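Local coordinates for protein delta-1-pyrroline-5-carboxylate dehydrogenase, mitochondrial (Mus musculus, PDB 4E3X) that oxidises L-glutamate gamma-semialdehyde to L-glutamate with NAD(+), the second step in the breakdown of proline, at residues 290-293 with 294-298; 299-302 with 303-306. One frame throughout, in Å; residues are numbered along the deposited sequence.

In the fold
Contact 1 occupies the body of helix 288-300, and contact 2 follows it in series, where that helix ends and turns towards strand 310-314. Their centres lie about 13 Å apart, yet they touch: Val298 O sits 3.3 Å from Phe305 CE2. The start of the helix faces the catalytic region. There Thr290 belongs to the NAD(+) site, and the side chain of Phe291 is about 8 Å from that of the proton acceptor Glu314. Both contacts also meet the second subunit. A proline at the dimer interface accepts a hydrogen bond from Lys292 NZ of one subunit and donates one to Leu302 O of the other, while Asp303 forms a salt bridge with Lys292 of the partner subunit.

Contact 1: 290-293 with 294-298; sequences TFKH and LWRQV. With PRO (proline), chain C.
The His293 ring carries Gln297 over one face: the methylene CG stands 4.2 Å from the ring centroid in a CH-pi contact, and the amide plane is turned 31° from that of the imidazole. The Trp295 ring receives Phe291 at its edge, with Phe291 CE2 3.8 Å from Trp295 CE3; the pair is oblique, its planes 83° apart. Phe308 of the second subunit meets Phe291 edge-to-face, so a large flat ring suits this buried position.

His293 and Gln297 are one helical turn apart. The histidine CG, anti to its own nitrogen at a chi1 of 179°, leans beside the carbonyl carbon and brings the ring over the next turn. Gln297 NE2 is held by a hydrogen bond to Asp271.

Lys292 and Arg296 run side by side, with Lys292 NZ and Arg296 NH1 4.5 Å apart. Two anions make this pairing reasonable: Asp303 of the second subunit forms a salt bridge with Lys292 and, in the conformer modelled here, another with Arg296, while Lys292 NZ gives a 2.8 Å hydrogen bond to atom O of the bound proline.

Beneath the side chains run regular i to i+4 hydrogen bonds, such as Gln297 N to His293 O at 2.9 Å. Leu294 and Val298 turn to strand 279-285, as expected of the helix in a beta-alpha-beta crossover of the Rossmann-like NAD(+)-binding domain of aldehyde dehydrogenases.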
ATOM      1  N   THR B 290     -18.699   4.684   6.563  1.00  9.90           N
ATOM      2  CA  THR B 290     -18.160   3.743   7.537  1.00  9.31           C
ATOM      3  C   THR B 290     -16.637   3.601   7.401  1.00  8.30           C
ATOM      4  O   THR B 290     -15.911   3.594   8.405  1.00  8.40           O
ATOM      5  CB  THR B 290     -18.847   2.371   7.437  1.00 12.14           C
ATOM      6  OG1 THR B 290     -20.251   2.536   7.670  1.00 14.81           O
ATOM      7  CG2 THR B 290     -18.274   1.399   8.466  1.00 12.48           C
ATOM      8  N   PHE B 291     -16.151   3.512   6.168  1.00  8.12           N
ATOM      9  CA  PHE B 291     -14.712   3.430   5.943  1.00  7.46           C
ATOM     10  C   PHE B 291     -14.005   4.675   6.494  1.00  7.37           C
ATOM     11  O   PHE B 291     -12.979   4.574   7.166  1.00  7.45           O
ATOM     12  CB  PHE B 291     -14.394   3.215   4.458  1.00  8.36           C
ATOM     13  CG  PHE B 291     -12.938   2.983   4.179  1.00  8.04           C
ATOM     14  CD1 PHE B 291     -12.263   1.917   4.762  1.00  8.35           C
ATOM     15  CD2 PHE B 291     -12.236   3.832   3.335  1.00  8.93           C
ATOM     16  CE1 PHE B 291     -10.917   1.707   4.510  1.00  8.34           C
ATOM     17  CE2 PHE B 291     -10.894   3.627   3.080  1.00  8.24           C
ATOM     18  CZ  PHE B 291     -10.231   2.573   3.671  1.00  8.13           C
ATOM     19  N   LYS B 292     -14.564   5.846   6.219  1.00  7.68           N
ATOM     20  CA  LYS B 292     -13.984   7.077   6.745  1.00  7.47           C
ATOM     21  C   LYS B 292     -13.972   7.092   8.271  1.00  7.50           C
ATOM     22  O   LYS B 292     -13.009   7.547   8.884  1.00  8.72           O
ATOM     23  CB  LYS B 292     -14.747   8.295   6.230  1.00  9.51           C
ATOM     24  CG  LYS B 292     -14.539   8.563   4.744  1.00 11.50           C
ATOM     25  CD  LYS B 292     -14.943   9.983   4.338  1.00 16.53           C
ATOM     26  CE  LYS B 292     -16.300  10.358   4.865  1.00 17.85           C
ATOM     27  NZ  LYS B 292     -16.768  11.646   4.274  1.00 16.21           N
ATOM     28  N   HIS B 293     -15.048   6.602   8.878  1.00  8.07           N
ATOM     29  CA  HIS B 293     -15.142   6.561  10.330  1.00  8.04           C
ATOM     30  C   HIS B 293     -14.035   5.680  10.916  1.00  7.59           C
ATOM     31  O   HIS B 293     -13.348   6.073  11.859  1.00  7.94           O
ATOM     32  CB  HIS B 293     -16.519   6.038  10.740  1.00  9.92           C
ATOM     33  CG  HIS B 293     -16.708   5.922  12.217  1.00 13.15           C
ATOM     34  ND1 HIS B 293     -16.725   7.018  13.049  1.00 16.56           N
ATOM     35  CD2 HIS B 293     -16.887   4.840  13.012  1.00 13.89           C
ATOM     36  CE1 HIS B 293     -16.914   6.619  14.294  1.00 17.07           C
ATOM     37  NE2 HIS B 293     -17.024   5.303  14.298  1.00 15.83           N
ATOM     38  N   LEU B 294     -13.851   4.495  10.339  1.00  6.80           N
ATOM     39  CA  LEU B 294     -12.777   3.604  10.787  1.00  6.25           C
ATOM     40  C   LEU B 294     -11.402   4.253  10.624  1.00  6.70           C
ATOM     41  O   LEU B 294     -10.538   4.142  11.499  1.00  7.13           O
ATOM     42  CB  LEU B 294     -12.839   2.277  10.031  1.00  6.76           C
ATOM     43  CG  LEU B 294     -14.046   1.410  10.375  1.00  7.74           C
ATOM     44  CD1 LEU B 294     -14.243   0.345   9.318  1.00  8.70           C
ATOM     45  CD2 LEU B 294     -13.900   0.778  11.761  1.00  9.55           C
ATOM     46  N   TRP B 295     -11.201   4.925   9.497  1.00  6.64           N
ATOM     47  CA  TRP B 295      -9.958   5.633   9.238  1.00  7.17           C
ATOM     48  C   TRP B 295      -9.695   6.674  10.325  1.00  7.03           C
ATOM     49  O   TRP B 295      -8.571   6.796  10.826  1.00  7.32           O
ATOM     50  CB  TRP B 295     -10.050   6.264   7.852  1.00  6.88           C
ATOM     51  CG  TRP B 295      -8.835   6.966   7.314  1.00  7.82           C
ATOM     52  CD1 TRP B 295      -8.162   8.022   7.868  1.00  9.11           C
ATOM     53  CD2 TRP B 295      -8.220   6.717   6.050  1.00  7.19           C
ATOM     54  NE1 TRP B 295      -7.146   8.425   7.031  1.00  7.89           N
ATOM     55  CE2 TRP B 295      -7.158   7.640   5.910  1.00  6.46           C
ATOM     56  CE3 TRP B 295      -8.456   5.797   5.023  1.00  8.44           C
ATOM     57  CZ2 TRP B 295      -6.334   7.662   4.784  1.00  8.57           C
ATOM     58  CZ3 TRP B 295      -7.637   5.815   3.911  1.00  9.35           C
ATOM     59  CH2 TRP B 295      -6.587   6.747   3.799  1.00  9.52           C
ATOM     60  N   ARG B 296     -10.727   7.418  10.698  1.00  7.20           N
ATOM     61  CA  ARG B 296     -10.604   8.441  11.731  0.60  8.24           C
ATOM     62  C   ARG B 296     -10.395   7.842  13.131  1.00  7.79           C
ATOM     63  O   ARG B 296      -9.691   8.410  13.961  1.00  8.50           O
ATOM     64  CB  ARG B 296     -11.811   9.391  11.689  0.60 10.11           C
ATOM     65  CG  ARG B 296     -11.797  10.345  10.473  0.60 12.68           C
ATOM     66  CD  ARG B 296     -13.040  11.239  10.406  0.60 14.01           C
ATOM     67  NE  ARG B 296     -12.807  12.486   9.667  0.60 15.56           N
ATOM     68  CZ  ARG B 296     -13.493  12.893   8.597  0.60 16.64           C
ATOM     69  NH1 ARG B 296     -14.473  12.158   8.098  0.60 14.73           N
ATOM     70  NH2 ARG B 296     -13.190  14.050   8.018  0.60 18.18           N
ATOM     71  N   GLN B 297     -11.009   6.691  13.391  1.00  7.62           N
ATOM     72  CA  GLN B 297     -10.772   6.019  14.667  1.00  8.05           C
ATOM     73  C   GLN B 297      -9.322   5.566  14.803  1.00  7.82           C
ATOM     74  O   GLN B 297      -8.715   5.687  15.867  1.00  8.10           O
ATOM     75  CB  GLN B 297     -11.706   4.829  14.845  1.00  8.47           C
ATOM     76  CG  GLN B 297     -13.135   5.257  15.116  1.00  9.19           C
ATOM     77  CD  GLN B 297     -14.037   4.100  15.487  1.00 10.01           C
ATOM     78  OE1 GLN B 297     -14.192   3.157  14.716  1.00 11.34           O
ATOM     79  NE2 GLN B 297     -14.642   4.170  16.671  1.00 11.81           N
ATOM     80  N   VAL B 298      -8.755   5.055  13.719  1.00  7.20           N
ATOM     81  CA  VAL B 298      -7.352   4.675  13.741  1.00  6.80           C
ATOM     82  C   VAL B 298      -6.462   5.903  13.967  1.00  7.76           C
ATOM     83  O   VAL B 298      -5.537   5.874  14.776  1.00  8.02           O
ATOM     84  CB  VAL B 298      -6.964   3.941  12.453  1.00  6.94           C
ATOM     85  CG1 VAL B 298      -5.452   3.827  12.337  1.00  8.88           C
ATOM     86  CG2 VAL B 298      -7.615   2.563  12.429  1.00  8.52           C
TER
HETATM   87  N   PRO C 601     -13.102  12.125   0.590  1.00 11.75           N
HETATM   88  CA  PRO C 601     -14.266  11.803  -0.240  1.00 14.17           C
HETATM   89  C   PRO C 601     -15.514  11.742   0.617  1.00 15.20           C
HETATM   90  O   PRO C 601     -15.402  11.856   1.837  1.00 14.01           O
HETATM   91  CB  PRO C 601     -13.935  10.409  -0.782  1.00 15.15           C
HETATM   92  CG  PRO C 601     -12.451  10.258  -0.602  1.00 15.22           C
HETATM   93  CD  PRO C 601     -12.154  10.997   0.655  1.00 13.35           C
HETATM   94  OXT PRO C 601     -16.633  11.589   0.118  1.00 18.04           O

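Contact 2: 299-302 with 303-306; sequences AQNL and DRFR. With PRO (proline), chain I.
Asn301 O takes one hydrogen bond and lies against a ring. Arg304 N donates a 3.0 Å hydrogen bond to Asn301 O from well above the carbonyl plane (41° out of it), and the same oxygen lies over one face of the Phe305 ring, 3.3 Å from Phe305 CE2. The i to i+3 bond closes a tight turn just after the helix.

Arg304 folds back over that turn. Its CG sits between the backbone nitrogen and the carbonyl carbon (chi1 82°), and a second bend at chi3 lays the guanidinium nearly parallel to the Asn301 amide. The two planes are 16° apart and stacked, with Asn301 ND2 3.7 Å above the centre of the guanidinium. No hydrogen bond joins the two groups; each is held by its own carbonyl, Asn301 ND2 by Thr274 O and Arg304 NH1 by Ser275 O. Flat, polar ends suit this because they can stack while bonding outward.

The Phe305 ring packs against Asn301 and Leu302, its CZ 3.8 Å from Asn301 CB and its CD2 4.2 Å from Leu302 CD1. An alanine here is likely to leave a gap beside Asn301 CB and Leu302, with one side of Asn301 O stripped of its ring cover.

A water bridges Gln300 O and Asp303 N as the helix ends. Leu302 O accepts a 2.8 Å hydrogen bond from the bound proline N, and Phe305 O lies 2.7 Å from the same nitrogen. Lys292 of the second subunit holds the carboxylate end. Carbonyl oxygens gathered at the nitrogen would suit a positively charged amine, consistent with a zwitterionic proline bound at the dimer interface.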
ATOM      1  N   ALA B 299      -6.765   7.002  13.287  1.00  7.53           N
ATOM      2  CA  ALA B 299      -5.985   8.218  13.476  1.00  7.78           C
ATOM      3  C   ALA B 299      -6.072   8.724  14.920  1.00  8.76           C
ATOM      4  O   ALA B 299      -5.065   9.126  15.504  1.00  9.73           O
ATOM      5  CB  ALA B 299      -6.430   9.281  12.519  1.00  8.59           C
ATOM      6  N   GLN B 300      -7.272   8.695  15.496  1.00  8.95           N
ATOM      7  CA  GLN B 300      -7.478   9.133  16.874  1.00 10.74           C
ATOM      8  C   GLN B 300      -6.614   8.326  17.827  1.00 10.46           C
ATOM      9  O   GLN B 300      -6.042   8.871  18.771  1.00 11.29           O
ATOM     10  CB  GLN B 300      -8.957   8.990  17.254  1.00 13.45           C
ATOM     11  CG  GLN B 300      -9.290   9.335  18.707  1.00 18.52           C
ATOM     12  CD  GLN B 300     -10.731   9.001  19.078  1.00 22.70           C
ATOM     13  OE1 GLN B 300     -11.336   8.081  18.522  1.00 25.18           O
ATOM     14  NE2 GLN B 300     -11.286   9.751  20.024  1.00 24.65           N
ATOM     15  N   ASN B 301      -6.529   7.024  17.576  1.00  9.87           N
ATOM     16  CA  ASN B 301      -5.808   6.119  18.465  1.00  9.31           C
ATOM     17  C   ASN B 301      -4.378   5.821  18.030  1.00  8.78           C
ATOM     18  O   ASN B 301      -3.765   4.872  18.512  1.00  9.90           O
ATOM     19  CB  ASN B 301      -6.593   4.824  18.654  1.00 10.86           C
ATOM     20  CG  ASN B 301      -7.791   5.004  19.555  1.00 14.43           C
ATOM     21  OD1 ASN B 301      -7.952   6.047  20.201  1.00 16.71           O
ATOM     22  ND2 ASN B 301      -8.640   3.987  19.617  1.00 15.28           N
ATOM     23  N   LEU B 302      -3.839   6.653  17.147  1.00  9.21           N
ATOM     24  CA  LEU B 302      -2.559   6.354  16.509  1.00 10.43           C
ATOM     25  C   LEU B 302      -1.409   6.150  17.500  1.00 11.22           C
ATOM     26  O   LEU B 302      -0.502   5.366  17.233  1.00 11.95           O
ATOM     27  CB  LEU B 302      -2.208   7.434  15.482  1.00 11.25           C
ATOM     28  CG  LEU B 302      -1.185   7.064  14.408  1.00 13.28           C
ATOM     29  CD1 LEU B 302      -1.635   5.822  13.649  1.00 13.60           C
ATOM     30  CD2 LEU B 302      -0.976   8.229  13.459  1.00 14.06           C
ATOM     31  N   ASP B 303      -1.454   6.838  18.641  1.00 10.98           N
ATOM     32  CA  ASP B 303      -0.399   6.705  19.654  1.00 11.74           C
ATOM     33  C   ASP B 303      -0.265   5.281  20.184  1.00 11.62           C
ATOM     34  O   ASP B 303       0.836   4.832  20.489  1.00 13.58           O
ATOM     35  CB  ASP B 303      -0.657   7.606  20.868  1.00 14.49           C
ATOM     36  CG  ASP B 303      -0.634   9.087  20.541  1.00 19.44           C
ATOM     37  OD1 ASP B 303      -0.121   9.478  19.481  1.00 20.39           O
ATOM     38  OD2 ASP B 303      -1.120   9.870  21.384  1.00 23.71           O
ATOM     39  N   ARG B 304      -1.383   4.576  20.326  1.00 10.89           N
ATOM     40  CA  ARG B 304      -1.351   3.297  21.029  1.00 10.75           C
ATOM     41  C   ARG B 304      -0.864   2.123  20.182  1.00  9.60           C
ATOM     42  O   ARG B 304      -0.365   1.139  20.721  1.00 11.20           O
ATOM     43  CB  ARG B 304      -2.720   2.959  21.629  1.00 12.16           C
ATOM     44  CG  ARG B 304      -3.706   2.334  20.642  1.00 13.21           C
ATOM     45  CD  ARG B 304      -5.050   2.080  21.314  1.00 14.67           C
ATOM     46  NE  ARG B 304      -5.595   3.303  21.897  1.00 14.74           N
ATOM     47  CZ  ARG B 304      -6.656   3.342  22.697  1.00 16.40           C
ATOM     48  NH1 ARG B 304      -7.297   2.225  23.013  1.00 15.80           N
ATOM     49  NH2 ARG B 304      -7.078   4.501  23.182  1.00 18.46           N
ATOM     50  N   PHE B 305      -1.007   2.208  18.862  1.00  8.16           N
ATOM     51  CA  PHE B 305      -0.684   1.052  18.027  1.00  8.08           C
ATOM     52  C   PHE B 305       0.808   0.756  18.013  1.00  7.65           C
ATOM     53  O   PHE B 305       1.640   1.659  17.963  1.00  9.03           O
ATOM     54  CB  PHE B 305      -1.191   1.223  16.594  1.00  7.69           C
ATOM     55  CG  PHE B 305      -2.658   1.502  16.504  1.00  6.78           C
ATOM     56  CD1 PHE B 305      -3.591   0.566  16.933  1.00  6.59           C
ATOM     57  CD2 PHE B 305      -3.110   2.695  15.964  1.00  7.81           C
ATOM     58  CE1 PHE B 305      -4.952   0.837  16.854  1.00  6.91           C
ATOM     59  CE2 PHE B 305      -4.467   2.966  15.878  1.00  8.18           C
ATOM     60  CZ  PHE B 305      -5.388   2.037  16.325  1.00  6.88           C
ATOM     61  N   ARG B 306       1.143  -0.525  18.038  1.00  8.18           N
ATOM     62  CA  ARG B 306       2.536  -0.928  17.926  1.00  8.47           C
ATOM     63  C   ARG B 306       3.130  -0.617  16.543  1.00  7.64           C
ATOM     64  O   ARG B 306       4.337  -0.363  16.426  1.00  7.99           O
ATOM     65  CB  ARG B 306       2.681  -2.397  18.307  1.00 10.53           C
ATOM     66  CG  ARG B 306       2.398  -2.610  19.781  1.00 15.28           C
ATOM     67  CD  ARG B 306       2.731  -4.002  20.267  1.00 19.67           C
ATOM     68  NE  ARG B 306       2.503  -4.098  21.705  1.00 22.81           N
ATOM     69  CZ  ARG B 306       2.851  -5.139  22.453  1.00 25.25           C
ATOM     70  NH1 ARG B 306       3.451  -6.185  21.899  1.00 26.32           N
ATOM     71  NH2 ARG B 306       2.604  -5.132  23.756  1.00 25.94           N
TER
HETATM   72  N   PRO I 601       2.044   4.236  17.195  1.00 11.73           N
HETATM   73  CA  PRO I 601       3.423   4.329  17.673  1.00 13.42           C
HETATM   74  C   PRO I 601       3.672   5.710  18.246  1.00 15.82           C
HETATM   75  O   PRO I 601       2.792   6.564  18.171  1.00 14.82           O
HETATM   76  CB  PRO I 601       4.246   4.129  16.396  1.00 15.03           C
HETATM   77  CG  PRO I 601       3.339   3.456  15.442  1.00 14.25           C
HETATM   78  CD  PRO I 601       1.998   4.042  15.736  1.00 12.77           C
HETATM   79  OXT PRO I 601       4.742   5.994  18.783  1.00 19.31           O
HETATM   80  O   HOH W   1      -3.700   8.146  20.215  1.00 17.85           O